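Agarase (Pseudoalteromonas fuliginea, PDB 6XJ9) probably hydrolyses the beta-1,4-glycosidic bonds of agarose, as other beta-agarases of glycoside hydrolase family 50 do. Local coordinates at residues S102-L107 and T118-P124; A644-G648 and G682-A686. One frame throughout, in Å; residues are numbered along the deposited sequence.

Contact 1: S102-L107 and T118-P124; sequences SVQIYL and TRSVNVP
Thr118 meets Tyr106 through its methyl, CG2 lying in the plane of the phenol ring at its edge, 3.9 Å from CD2, while OG1 turns to Asp108. Arg119 and Leu107 form a hydrogen-bonded antiparallel pair, with Arg119 N 2.8 Å from Leu107 O. The extended arginine chain leads away from Leu107, yet a water accepts from NH1 and donates to Leu107 O, tying the guanidinium back to the partner strand. The Ser120 hydroxyl joins two residues of the partner strand. Placed anti to the backbone N (chi1 -174°), OG donates to Ile105 O at 2.8 Å and accepts from Gln104 NE2 at 2.9 Å, in the plane of the glutamine amide; it also sits over the centre of one face of the Tyr106 ring. Ile105 O takes a second bond from Val121 N, this one in the carbonyl plane. Val121 lies alongside Ile105, CG1 to CG1 3.8 Å. Asn122 ND2 gives an almost straight bond (176°) to Ser102 OG, 3.0 Å away, and a further one to His685 O; Ser102 OG is also bonded to Asp691. Val123 pairs with Val103 through backbone bonds in both directions, and its CG2 reaches Ile105 CD1. The resulting beta hairpin of the CBM-like domain is flanked by strand 185-193 beside Tyr106 and strand 169-174 beside Ser120, while Tyr131 of strand 128-134 covers Val121 and Val123.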
ATOM      1  N   SER A 102     -10.956  -7.400  -3.553  1.00 22.03           N
ATOM      2  CA  SER A 102     -11.769  -7.320  -2.350  1.00 21.52           C
ATOM      3  C   SER A 102     -13.229  -7.118  -2.756  1.00 21.72           C
ATOM      4  O   SER A 102     -13.501  -6.611  -3.846  1.00 21.53           O
ATOM      5  CB  SER A 102     -11.283  -6.221  -1.447  1.00 21.82           C
ATOM      6  OG  SER A 102     -11.736  -4.942  -1.888  1.00 23.25           O
ATOM      7  N   VAL A 103     -14.157  -7.568  -1.903  1.00 20.68           N
ATOM      8  CA  VAL A 103     -15.571  -7.466  -2.225  1.00 20.94           C
ATOM      9  C   VAL A 103     -16.291  -6.789  -1.067  1.00 21.96           C
ATOM     10  O   VAL A 103     -16.234  -7.266   0.066  1.00 23.11           O
ATOM     11  CB  VAL A 103     -16.226  -8.813  -2.604  1.00 20.23           C
ATOM     12  CG1 VAL A 103     -16.173  -9.834  -1.471  1.00 18.80           C
ATOM     13  CG2 VAL A 103     -17.668  -8.617  -3.064  1.00 18.56           C
ATOM     14  N   GLN A 104     -16.957  -5.673  -1.388  1.00 21.75           N
ATOM     15  CA  GLN A 104     -17.938  -5.069  -0.509  1.00 21.25           C
ATOM     16  C   GLN A 104     -19.261  -5.788  -0.732  1.00 22.15           C
ATOM     17  O   GLN A 104     -19.887  -5.622  -1.779  1.00 22.07           O
ATOM     18  CB  GLN A 104     -18.096  -3.568  -0.791  1.00 20.35           C
ATOM     19  CG  GLN A 104     -19.153  -2.910   0.082  1.00 19.30           C
ATOM     20  CD  GLN A 104     -19.228  -1.414  -0.090  1.00 19.51           C
ATOM     21  OE1 GLN A 104     -18.581  -0.831  -0.954  1.00 19.97           O
ATOM     22  NE2 GLN A 104     -20.030  -0.774   0.738  1.00 18.39           N
ATOM     23  N   ILE A 105     -19.671  -6.579   0.267  1.00 21.99           N
ATOM     24  CA  ILE A 105     -20.971  -7.236   0.220  1.00 22.40           C
ATOM     25  C   ILE A 105     -22.002  -6.348   0.912  1.00 22.09           C
ATOM     26  O   ILE A 105     -21.688  -5.604   1.838  1.00 23.12           O
ATOM     27  CB  ILE A 105     -20.926  -8.653   0.833  1.00 21.28           C
ATOM     28  CG1 ILE A 105     -20.380  -8.635   2.265  1.00 21.64           C
ATOM     29  CG2 ILE A 105     -20.138  -9.602  -0.052  1.00 20.44           C
ATOM     30  CD1 ILE A 105     -20.422  -9.971   2.968  1.00 22.03           C
ATOM     31  N   TYR A 106     -23.231  -6.417   0.409  1.00 21.15           N
ATOM     32  CA  TYR A 106     -24.370  -5.808   1.062  1.00 21.40           C
ATOM     33  C   TYR A 106     -25.185  -6.943   1.666  1.00 23.40           C
ATOM     34  O   TYR A 106     -25.434  -7.948   0.996  1.00 21.56           O
ATOM     35  CB  TYR A 106     -25.168  -4.986   0.047  1.00 21.72           C
ATOM     36  CG  TYR A 106     -24.454  -3.734  -0.404  1.00 20.50           C
ATOM     37  CD1 TYR A 106     -23.474  -3.786  -1.385  1.00 19.44           C
ATOM     38  CD2 TYR A 106     -24.756  -2.500   0.156  1.00 19.90           C
ATOM     39  CE1 TYR A 106     -22.804  -2.640  -1.796  1.00 19.35           C
ATOM     40  CE2 TYR A 106     -24.106  -1.342  -0.252  1.00 19.02           C
ATOM     41  CZ  TYR A 106     -23.114  -1.418  -1.224  1.00 20.13           C
ATOM     42  OH  TYR A 106     -22.458  -0.284  -1.631  1.00 20.36           O
ATOM     43  N   LEU A 107     -25.550  -6.775   2.945  1.00 23.62           N
ATOM     44  CA  LEU A 107     -26.345  -7.755   3.655  1.00 24.02           C
ATOM     45  C   LEU A 107     -27.720  -7.150   3.911  1.00 25.67           C
ATOM     46  O   LEU A 107     -27.853  -6.219   4.707  1.00 27.12           O
ATOM     47  CB  LEU A 107     -25.624  -8.147   4.950  1.00 23.76           C
ATOM     48  CG  LEU A 107     -26.461  -8.889   5.995  1.00 24.08           C
ATOM     49  CD1 LEU A 107     -26.955 -10.219   5.453  1.00 24.65           C
ATOM     50  CD2 LEU A 107     -25.652  -9.108   7.269  1.00 24.43           C
ATOM     51  N   THR A 118     -30.329  -2.805   5.321  1.00 30.44           N
ATOM     52  CA  THR A 118     -29.080  -2.991   4.596  1.00 29.36           C
ATOM     53  C   THR A 118     -27.882  -2.743   5.517  1.00 27.92           C
ATOM     54  O   THR A 118     -27.757  -1.662   6.093  1.00 26.76           O
ATOM     55  CB  THR A 118     -29.020  -2.038   3.396  1.00 29.32           C
ATOM     56  OG1 THR A 118     -30.202  -2.220   2.612  1.00 26.12           O
ATOM     57  CG2 THR A 118     -27.782  -2.236   2.547  1.00 28.97           C
ATOM     58  N   ARG A 119     -27.006  -3.756   5.628  1.00 26.38           N
ATOM     59  CA  ARG A 119     -25.674  -3.633   6.213  1.00 25.44           C
ATOM     60  C   ARG A 119     -24.640  -3.920   5.118  1.00 25.76           C
ATOM     61  O   ARG A 119     -25.004  -4.424   4.059  1.00 25.82           O
ATOM     62  CB  ARG A 119     -25.523  -4.584   7.405  1.00 26.44           C
ATOM     63  CG  ARG A 119     -26.445  -4.285   8.583  1.00 26.30           C
ATOM     64  CD  ARG A 119     -26.599  -5.466   9.524  1.00 26.19           C
ATOM     65  NE  ARG A 119     -27.344  -5.105  10.728  1.00 27.41           N
ATOM     66  CZ  ARG A 119     -28.636  -5.350  10.948  1.00 29.45           C
ATOM     67  NH1 ARG A 119     -29.378  -5.966  10.040  1.00 28.68           N
ATOM     68  NH2 ARG A 119     -29.186  -4.961  12.083  1.00 29.98           N
ATOM     69  N   SER A 120     -23.365  -3.563   5.349  1.00 23.73           N
ATOM     70  CA  SER A 120     -22.310  -3.744   4.359  1.00 22.43           C
ATOM     71  C   SER A 120     -20.954  -3.955   5.033  1.00 21.41           C
ATOM     72  O   SER A 120     -20.691  -3.412   6.099  1.00 22.47           O
ATOM     73  CB  SER A 120     -22.260  -2.578   3.393  1.00 23.76           C
ATOM     74  OG  SER A 120     -21.328  -2.833   2.348  1.00 24.38           O
ATOM     75  N   VAL A 121     -20.078  -4.728   4.388  1.00 21.74           N
ATOM     76  CA  VAL A 121     -18.718  -4.897   4.878  1.00 20.82           C
ATOM     77  C   VAL A 121     -17.807  -5.266   3.709  1.00 20.51           C
ATOM     78  O   VAL A 121     -18.269  -5.801   2.703  1.00 19.39           O
ATOM     79  CB  VAL A 121     -18.646  -5.935   6.018  1.00 21.02           C
ATOM     80  CG1 VAL A 121     -18.827  -7.360   5.514  1.00 20.91           C
ATOM     81  CG2 VAL A 121     -17.350  -5.819   6.805  1.00 20.28           C
ATOM     82  N   ASN A 122     -16.508  -4.979   3.851  1.00 20.07           N
ATOM     83  CA  ASN A 122     -15.535  -5.439   2.879  1.00 20.75           C
ATOM     84  C   ASN A 122     -14.981  -6.793   3.320  1.00 20.76           C
ATOM     85  O   ASN A 122     -14.658  -6.963   4.487  1.00 21.06           O
ATOM     86  CB  ASN A 122     -14.424  -4.409   2.642  1.00 19.43           C
ATOM     87  CG  ASN A 122     -13.451  -4.853   1.566  1.00 19.89           C
ATOM     88  OD1 ASN A 122     -12.592  -5.700   1.806  1.00 19.38           O
ATOM     89  ND2 ASN A 122     -13.567  -4.290   0.375  1.00 18.38           N
ATOM     90  N   VAL A 123     -14.880  -7.735   2.369  1.00 21.23           N
ATOM     91  CA  VAL A 123     -14.240  -9.032   2.557  1.00 21.74           C
ATOM     92  C   VAL A 123     -12.955  -9.046   1.734  1.00 23.62           C
ATOM     93  O   VAL A 123     -12.997  -9.280   0.526  1.00 22.76           O
ATOM     94  CB  VAL A 123     -15.144 -10.214   2.141  1.00 21.98           C
ATOM     95  CG1 VAL A 123     -14.492 -11.569   2.409  1.00 22.51           C
ATOM     96  CG2 VAL A 123     -16.537 -10.148   2.744  1.00 19.94           C
ATOM     97  N   PRO A 124     -11.779  -8.864   2.385  1.00 23.85           N
ATOM     98  CA  PRO A 124     -10.485  -8.897   1.706  1.00 23.38           C
ATOM     99  C   PRO A 124     -10.249 -10.234   1.005  1.00 23.20           C
ATOM    100  O   PRO A 124     -10.805 -11.252   1.398  1.00 22.82           O
ATOM    101  CB  PRO A 124      -9.452  -8.774   2.840  1.00 22.38           C
ATOM    102  CG  PRO A 124     -10.219  -8.210   4.020  1.00 24.08           C
ATOM    103  CD  PRO A 124     -11.658  -8.642   3.835  1.00 24.40           C
TER
HETATM  104  O   HOH W   1     -29.028  -6.092   7.147  1.00 23.68           O

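Contact 2: A644-G648 and G682-A686; sequences AYKEG and GLIHA
Ile684 pushes its branched side chain against the backbone of Tyr645 and Lys646, and it is the buried residue among partners that are partly exposed. From CB, which projects toward the 644-648 loop, the chain forks. The CG1 arm stands beside the backbone N (chi1 -57°) and brings CG1 to 3.6 Å from Tyr645 O. The second torsion, -64°, then bends the tip, and CD1 comes to rest 3.3 Å from Tyr645 O and 3.6 Å from Lys646 CA. The other arm, CG2, leaves CB anti to the backbone N and touches Glu647 CG at 3.8 Å. Ile684 thus straddles the bend of the facing loop, one methyl on its backbone and the other on the aliphatic part of a glutamate whose carboxylate goes on to a salt bridge with Lys199.

Leu683 supplies the second point of contact. Its CD1 lies over one face of the Tyr645 ring, displaced toward the rim near CG, from which it is 3.6 Å away; the methyl stands 20° off the ring normal, a CH-pi contact. The tyrosine OH is bonded to Glu668. Tyr645 is also the centre of an inverse gamma turn, closed by a weak bond from Lys646 N to Ala644 O. In the 682-686 loop, His685 NE2 donates to Gly682 O in the plane of its ring, holding the loop round Leu683 and Ile684. These loops follow strands 640-643 and 664-666, neighbours in a parallel part of the sheet, and so lie beyond their C-terminal ends, the end that carries the active site in the (beta/alpha)8 barrels to which family 50 enzymes probably belong.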
ATOM      1  N   ALA A 644     -21.628  10.117  -7.654  1.00 16.60           N
ATOM      2  CA  ALA A 644     -21.769   8.674  -7.830  1.00 16.54           C
ATOM      3  C   ALA A 644     -20.813   7.926  -6.906  1.00 16.75           C
ATOM      4  O   ALA A 644     -19.662   7.675  -7.259  1.00 17.26           O
ATOM      5  CB  ALA A 644     -21.586   8.282  -9.281  1.00 17.58           C
ATOM      6  N   TYR A 645     -21.308   7.582  -5.710  1.00 17.28           N
ATOM      7  CA  TYR A 645     -20.562   6.770  -4.763  1.00 18.04           C
ATOM      8  C   TYR A 645     -20.754   5.302  -5.125  1.00 17.98           C
ATOM      9  O   TYR A 645     -21.559   4.622  -4.498  1.00 17.69           O
ATOM     10  CB  TYR A 645     -21.041   7.025  -3.327  1.00 17.29           C
ATOM     11  CG  TYR A 645     -20.714   8.400  -2.804  1.00 18.53           C
ATOM     12  CD1 TYR A 645     -21.614   9.445  -2.928  1.00 17.02           C
ATOM     13  CD2 TYR A 645     -19.503   8.653  -2.170  1.00 18.32           C
ATOM     14  CE1 TYR A 645     -21.302  10.715  -2.458  1.00 18.85           C
ATOM     15  CE2 TYR A 645     -19.189   9.914  -1.679  1.00 19.08           C
ATOM     16  CZ  TYR A 645     -20.095  10.948  -1.824  1.00 19.04           C
ATOM     17  OH  TYR A 645     -19.802  12.190  -1.320  1.00 22.03           O
ATOM     18  N   LYS A 646     -20.009   4.845  -6.139  1.00 17.76           N
ATOM     19  CA  LYS A 646     -19.928   3.439  -6.505  1.00 18.78           C
ATOM     20  C   LYS A 646     -18.454   3.089  -6.672  1.00 19.03           C
ATOM     21  O   LYS A 646     -17.591   3.935  -6.438  1.00 18.35           O
ATOM     22  CB  LYS A 646     -20.707   3.122  -7.791  1.00 19.16           C
ATOM     23  CG  LYS A 646     -22.191   3.484  -7.768  1.00 19.65           C
ATOM     24  CD  LYS A 646     -22.981   2.768  -6.682  1.00 20.70           C
ATOM     25  CE  LYS A 646     -24.465   3.076  -6.722  1.00 22.23           C
ATOM     26  NZ  LYS A 646     -24.723   4.465  -6.289  1.00 25.18           N
ATOM     27  N   GLU A 647     -18.182   1.844  -7.083  1.00 17.73           N
ATOM     28  CA  GLU A 647     -16.800   1.432  -7.255  1.00 18.40           C
ATOM     29  C   GLU A 647     -16.226   1.996  -8.553  1.00 18.22           C
ATOM     30  O   GLU A 647     -15.020   1.936  -8.768  1.00 17.91           O
ATOM     31  CB  GLU A 647     -16.667  -0.085  -7.169  1.00 17.94           C
ATOM     32  CG  GLU A 647     -16.698  -0.571  -5.734  1.00 18.99           C
ATOM     33  CD  GLU A 647     -16.494  -2.065  -5.545  1.00 20.02           C
ATOM     34  OE1 GLU A 647     -15.866  -2.708  -6.416  1.00 20.31           O
ATOM     35  OE2 GLU A 647     -16.968  -2.583  -4.518  1.00 22.36           O
ATOM     36  N   GLY A 648     -17.100   2.548  -9.406  1.00 17.54           N
ATOM     37  CA  GLY A 648     -16.676   3.038 -10.707  1.00 17.60           C
ATOM     38  C   GLY A 648     -17.865   3.534 -11.523  1.00 18.13           C
ATOM     39  O   GLY A 648     -19.007   3.407 -11.086  1.00 17.88           O
ATOM     40  N   GLY A 682     -17.394   4.241   5.369  1.00 19.28           N
ATOM     41  CA  GLY A 682     -18.130   5.132   4.482  1.00 19.65           C
ATOM     42  C   GLY A 682     -19.114   4.371   3.597  1.00 20.32           C
ATOM     43  O   GLY A 682     -19.743   3.411   4.037  1.00 20.87           O
ATOM     44  N   LEU A 683     -19.238   4.811   2.340  1.00 19.92           N
ATOM     45  CA  LEU A 683     -20.269   4.274   1.468  1.00 19.35           C
ATOM     46  C   LEU A 683     -19.703   3.125   0.645  1.00 18.21           C
ATOM     47  O   LEU A 683     -20.385   2.127   0.447  1.00 18.58           O
ATOM     48  CB  LEU A 683     -20.831   5.397   0.585  1.00 21.04           C
ATOM     49  CG  LEU A 683     -21.776   6.357   1.298  1.00 22.61           C
ATOM     50  CD1 LEU A 683     -22.021   7.604   0.469  1.00 24.16           C
ATOM     51  CD2 LEU A 683     -23.093   5.664   1.612  1.00 24.68           C
ATOM     52  N   ILE A 684     -18.463   3.289   0.173  1.00 17.52           N
ATOM     53  CA  ILE A 684     -17.749   2.288  -0.606  1.00 16.91           C
ATOM     54  C   ILE A 684     -16.532   1.829   0.212  1.00 17.10           C
ATOM     55  O   ILE A 684     -15.726   2.648   0.648  1.00 16.79           O
ATOM     56  CB  ILE A 684     -17.383   2.864  -1.997  1.00 15.76           C
ATOM     57  CG1 ILE A 684     -18.620   3.355  -2.763  1.00 16.24           C
ATOM     58  CG2 ILE A 684     -16.568   1.873  -2.820  1.00 15.18           C
ATOM     59  CD1 ILE A 684     -19.629   2.259  -3.120  1.00 15.79           C
ATOM     60  N   HIS A 685     -16.415   0.514   0.431  1.00 16.96           N
ATOM     61  CA  HIS A 685     -15.492  -0.035   1.419  1.00 18.22           C
ATOM     62  C   HIS A 685     -14.337  -0.778   0.758  1.00 18.51           C
ATOM     63  O   HIS A 685     -14.567  -1.620  -0.116  1.00 18.89           O
ATOM     64  CB  HIS A 685     -16.205  -1.069   2.315  1.00 18.78           C
ATOM     65  CG  HIS A 685     -17.355  -0.547   3.109  1.00 19.91           C
ATOM     66  ND1 HIS A 685     -18.012  -1.329   4.054  1.00 20.68           N
ATOM     67  CD2 HIS A 685     -17.979   0.647   3.108  1.00 20.15           C
ATOM     68  CE1 HIS A 685     -19.001  -0.644   4.579  1.00 20.09           C
ATOM     69  NE2 HIS A 685     -18.990   0.578   4.027  1.00 20.67           N
ATOM     70  N   ALA A 686     -13.114  -0.533   1.263  1.00 18.01           N
ATOM     71  CA  ALA A 686     -11.925  -1.262   0.835  1.00 17.45           C
ATOM     72  C   ALA A 686     -11.369  -2.115   1.976  1.00 17.82           C
ATOM     73  O   ALA A 686     -11.711  -1.921   3.138  1.00 18.14           O
ATOM     74  CB  ALA A 686     -10.858  -0.301   0.337  1.00 16.39           C
TER

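In the fold
Contact 1 is buried and ties two strands of one hairpin in the CBM-like domain, combining regular backbone bonding with polar bonds on one face and aliphatic packing on the other. Contact 2 lies nearer the surface, although closer to the centre of the chain, and joins two irregular loops through apolar contacts of methyls with a ring face, a backbone and the methylene of a glutamate. Their centres are about 11 Å apart and they touch directly: Gln104 OE1 accepts from His685 N and NE2 bonds to Leu683 O. The polar face of the hairpin thus joins the CBM-like domain by hydrogen bonds to the 682-686 loop, while the 644-648 loop meets it by packing of Glu647 on Gln104.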